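Local atomic coordinates of thioesterase superfamily protein (PDB entry 2PRX), a protein that probably hydrolyses thioesters as a member of the hot-dog-fold thioesterase superfamily. Residues 55-66 against 100-110. Numbering follows the deposited sequence.
Sequences GFVYGGLIASLI and LNIDYLAPTPM
Phe56 and Pro109 form a single antiparallel, non-hydrogen-bonded bridge, flanked by bonds from Met110 N to Gly55 O (2.8 Å) and from Val57 N to Thr108 O (2.7 Å), and beyond it helix 59-66 crosses strand 100-104 at 132°. This is the hot-dog fold, a helix lying against a curved antiparallel sheet; here residues Leu100 to Asp103 pair antiparallel with a strand of the second subunit, continuing the sheet across the interface.

At the bridge, the Phe56 ring lies alongside Pro107, CD1 3.6 Å from the proline CB, while Thr108 O sits at the ring edge. A serine at Phe56 would have no ring to lie beside Pro107, and would probably leave the proline CB without its apolar partner. Selenomethionine Met110 bends back, bringing CE to Val57 CG2. Ile62 has CG1 anti to its carbonyl carbon (chi1 -62°), which sends CD1 at Thr108, tip to tip, where it meets OG1 and, tightly, CB at 3.3 Å.

Along the helix, Ile66 CG2 packs on Leu100 CD1, and Ala63 CB on Ile102 CD1. Tyr104 carries Ile102 CG2 over one ring face, and its OH, 3.4 Å from Ala63 CB, gives a weak 3.5 Å hydrogen bond to Gly59 O.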
loop_
_atom_site.group_PDB
_atom_site.type_symbol
_atom_site.label_atom_id
_atom_site.label_comp_id
_atom_site.label_asym_id
_atom_site.label_seq_id
_atom_site.Cartn_x
_atom_site.Cartn_y
_atom_site.Cartn_z
ATOM N N GLY A 55 -3.230 -18.317 5.912
ATOM C CA GLY A 55 -2.266 -18.331 6.992
ATOM C C GLY A 55 -1.497 -17.030 7.142
ATOM O O GLY A 55 -0.796 -16.882 8.147
ATOM N N PHE A 56 -1.618 -16.154 6.155
ATOM C CA PHE A 56 -0.876 -14.906 6.102
ATOM C C PHE A 56 -1.779 -13.725 5.729
ATOM O O PHE A 56 -2.882 -13.904 5.215
ATOM C CB PHE A 56 0.282 -14.974 5.108
ATOM C CG PHE A 56 1.270 -16.100 5.361
ATOM C CD1 PHE A 56 2.237 -16.021 6.342
ATOM C CD2 PHE A 56 1.188 -17.247 4.584
ATOM C CE1 PHE A 56 3.116 -17.066 6.556
ATOM C CE2 PHE A 56 2.073 -18.288 4.783
ATOM C CZ PHE A 56 3.043 -18.204 5.767
ATOM N N VAL A 57 -1.261 -12.548 6.006
ATOM C CA VAL A 57 -1.922 -11.275 5.922
ATOM C C VAL A 57 -1.659 -10.529 4.622
ATOM O O VAL A 57 -0.532 -10.394 4.162
ATOM C CB VAL A 57 -1.470 -10.309 7.044
ATOM C CG1 VAL A 57 -1.998 -8.906 6.751
ATOM C CG2 VAL A 57 -1.908 -10.815 8.405
ATOM N N TYR A 58 -2.759 -10.017 4.072
ATOM C CA TYR A 58 -2.722 -9.253 2.835
ATOM C C TYR A 58 -1.713 -8.122 2.874
ATOM O O TYR A 58 -1.680 -7.283 3.766
ATOM C CB TYR A 58 -4.144 -8.730 2.583
ATOM C CG TYR A 58 -4.245 -7.941 1.302
ATOM C CD1 TYR A 58 -3.579 -8.379 0.168
ATOM C CD2 TYR A 58 -4.989 -6.780 1.264
ATOM C CE1 TYR A 58 -3.662 -7.658 -1.009
ATOM C CE2 TYR A 58 -5.079 -6.062 0.093
ATOM C CZ TYR A 58 -4.415 -6.505 -1.028
ATOM O OH TYR A 58 -4.518 -5.776 -2.189
ATOM N N GLY A 59 -0.857 -8.048 1.865
ATOM C CA GLY A 59 0.080 -6.973 1.668
ATOM C C GLY A 59 -0.519 -5.591 1.550
ATOM O O GLY A 59 0.089 -4.651 2.092
ATOM N N GLY A 60 -1.666 -5.403 0.897
ATOM C CA GLY A 60 -2.347 -4.125 0.795
ATOM C C GLY A 60 -2.701 -3.526 2.178
ATOM O O GLY A 60 -2.539 -2.343 2.350
ATOM N N LEU A 61 -3.233 -4.412 3.011
ATOM C CA LEU A 61 -3.545 -4.056 4.391
ATOM C C LEU A 61 -2.284 -3.600 5.102
ATOM O O LEU A 61 -2.261 -2.552 5.744
ATOM C CB LEU A 61 -4.188 -5.239 5.144
ATOM C CG LEU A 61 -4.504 -4.896 6.608
ATOM C CD1 LEU A 61 -5.456 -3.714 6.720
ATOM C CD2 LEU A 61 -5.087 -6.110 7.303
ATOM N N ILE A 62 -1.213 -4.367 4.991
ATOM C CA ILE A 62 0.084 -3.991 5.588
ATOM C C ILE A 62 0.533 -2.660 5.045
ATOM O O ILE A 62 0.837 -1.714 5.777
ATOM C CB ILE A 62 1.082 -5.145 5.344
ATOM C CG1 ILE A 62 0.607 -6.418 6.021
ATOM C CG2 ILE A 62 2.494 -4.779 5.749
ATOM C CD1 ILE A 62 1.596 -7.546 6.171
ATOM N N ALA A 63 0.562 -2.465 3.732
ATOM C CA ALA A 63 0.930 -1.164 3.197
ATOM C C ALA A 63 -0.017 -0.062 3.668
ATOM O O ALA A 63 0.451 1.082 3.799
ATOM C CB ALA A 63 0.954 -1.178 1.672
ATOM N N SER A 64 -1.271 -0.410 3.899
ATOM C CA SER A 64 -2.279 0.547 4.333
ATOM C C SER A 64 -1.950 1.046 5.747
ATOM O O SER A 64 -2.057 2.265 5.944
ATOM C CB SER A 64 -3.703 0.008 4.345
ATOM O OG SER A 64 -4.132 -0.509 3.102
ATOM N N LEU A 65 -1.588 0.122 6.630
ATOM C CA LEU A 65 -1.309 0.478 8.047
ATOM C C LEU A 65 -0.019 1.244 8.160
ATOM O O LEU A 65 0.189 2.118 9.039
ATOM C CB LEU A 65 -1.302 -0.789 8.897
ATOM C CG LEU A 65 -2.603 -1.614 8.901
ATOM C CD1 LEU A 65 -2.372 -2.988 9.495
ATOM C CD2 LEU A 65 -3.691 -0.871 9.661
ATOM N N ILE A 66 0.968 1.022 7.306
ATOM C CA ILE A 66 2.178 1.843 7.391
ATOM C C ILE A 66 1.895 3.297 7.024
ATOM O O ILE A 66 2.374 4.250 7.652
ATOM C CB ILE A 66 3.279 1.267 6.490
ATOM C CG1 ILE A 66 3.986 0.052 7.100
ATOM C CG2 ILE A 66 4.249 2.353 6.093
ATOM C CD1 ILE A 66 4.594 -0.843 6.039
ATOM N N LEU A 100 5.853 6.682 -0.469
ATOM C CA LEU A 100 5.903 5.576 0.470
ATOM C C LEU A 100 6.545 4.393 -0.278
ATOM O O LEU A 100 5.942 3.938 -1.256
ATOM C CB LEU A 100 4.569 5.141 1.036
ATOM C CG LEU A 100 4.545 4.085 2.143
ATOM C CD1 LEU A 100 5.398 4.472 3.348
ATOM C CD2 LEU A 100 3.108 3.848 2.597
ATOM N N ASN A 101 7.706 3.993 0.167
ATOM C CA ASN A 101 8.529 2.896 -0.283
ATOM C C ASN A 101 8.544 1.809 0.772
ATOM O O ASN A 101 8.772 1.982 1.970
ATOM C CB ASN A 101 9.927 3.391 -0.649
ATOM C CG ASN A 101 9.767 4.577 -1.592
ATOM O OD1 ASN A 101 8.895 4.529 -2.460
ATOM N ND2 ASN A 101 10.586 5.599 -1.407
ATOM N N ILE A 102 8.220 0.605 0.315
ATOM C CA ILE A 102 8.053 -0.504 1.228
ATOM C C ILE A 102 8.701 -1.783 0.682
ATOM O O ILE A 102 8.380 -2.174 -0.437
ATOM C CB ILE A 102 6.572 -0.780 1.531
ATOM C CG1 ILE A 102 5.787 0.454 1.975
ATOM C CG2 ILE A 102 6.422 -1.895 2.553
ATOM C CD1 ILE A 102 4.295 0.256 2.106
ATOM N N ASP A 103 9.574 -2.393 1.439
ATOM C CA ASP A 103 10.276 -3.638 1.372
ATOM C C ASP A 103 9.582 -4.664 2.265
ATOM O O ASP A 103 9.454 -4.486 3.480
ATOM C CB ASP A 103 11.734 -3.479 1.821
ATOM C CG ASP A 103 12.360 -2.280 1.121
ATOM O OD1 ASP A 103 12.613 -2.423 -0.096
ATOM O OD2 ASP A 103 12.556 -1.231 1.778
ATOM N N TYR A 104 9.157 -5.739 1.634
ATOM C CA TYR A 104 8.486 -6.857 2.270
ATOM C C TYR A 104 9.496 -7.913 2.673
ATOM O O TYR A 104 9.980 -8.724 1.902
ATOM C CB TYR A 104 7.420 -7.368 1.300
ATOM C CG TYR A 104 6.281 -6.382 1.170
ATOM C CD1 TYR A 104 5.207 -6.418 2.057
ATOM C CD2 TYR A 104 6.285 -5.410 0.197
ATOM C CE1 TYR A 104 4.171 -5.509 1.939
ATOM C CE2 TYR A 104 5.259 -4.501 0.065
ATOM C CZ TYR A 104 4.193 -4.551 0.948
ATOM O OH TYR A 104 3.168 -3.644 0.814
ATOM N N LEU A 105 9.866 -7.921 3.948
ATOM C CA LEU A 105 11.000 -8.690 4.427
ATOM C C LEU A 105 10.636 -10.131 4.735
ATOM O O LEU A 105 11.501 -11.012 4.712
ATOM C CB LEU A 105 11.595 -7.970 5.664
ATOM C CG LEU A 105 12.048 -6.539 5.396
ATOM C CD1 LEU A 105 12.590 -5.854 6.648
ATOM C CD2 LEU A 105 13.107 -6.505 4.301
ATOM N N ALA A 106 9.360 -10.383 5.028
ATOM C CA ALA A 106 8.886 -11.737 5.286
ATOM C C ALA A 106 7.372 -11.827 5.183
ATOM O O ALA A 106 6.657 -10.822 5.226
ATOM C CB ALA A 106 9.343 -12.201 6.669
ATOM N N PRO A 107 6.850 -13.044 5.049
ATOM C CA PRO A 107 5.396 -13.220 5.101
ATOM C C PRO A 107 4.872 -12.892 6.509
ATOM O O PRO A 107 5.545 -13.184 7.505
ATOM C CB PRO A 107 5.180 -14.689 4.788
ATOM C CG PRO A 107 6.512 -15.307 4.554
ATOM C CD PRO A 107 7.575 -14.302 4.827
ATOM N N THR A 108 3.700 -12.284 6.541
ATOM C CA THR A 108 3.060 -11.811 7.779
ATOM C C THR A 108 1.968 -12.769 8.215
ATOM O O THR A 108 0.909 -12.830 7.594
ATOM C CB THR A 108 2.471 -10.406 7.611
ATOM O OG1 THR A 108 3.493 -9.546 7.078
ATOM C CG2 THR A 108 2.099 -9.804 8.962
ATOM N N PRO A 109 2.221 -13.552 9.260
ATOM C CA PRO A 109 1.235 -14.529 9.729
ATOM C C PRO A 109 -0.101 -13.917 10.108
ATOM O O PRO A 109 -0.234 -12.815 10.641
ATOM C CB PRO A 109 1.885 -15.127 10.980
ATOM C CG PRO A 109 3.343 -14.934 10.734
ATOM C CD PRO A 109 3.463 -13.601 10.047
HETATM N N MSE A 110 -1.142 -14.693 9.793
HETATM C CA MSE A 110 -2.499 -14.333 10.143
HETATM C C MSE A 110 -2.752 -14.716 11.609
HETATM O O MSE A 110 -2.095 -15.639 12.087
HETATM C CB MSE A 110 -3.535 -15.013 9.257
HETATM C CG MSE A 110 -4.989 -14.788 9.638
HETATM SE SE MSE A 110 -5.480 -12.912 9.684
HETATM C CE MSE A 110 -5.338 -12.823 7.764
#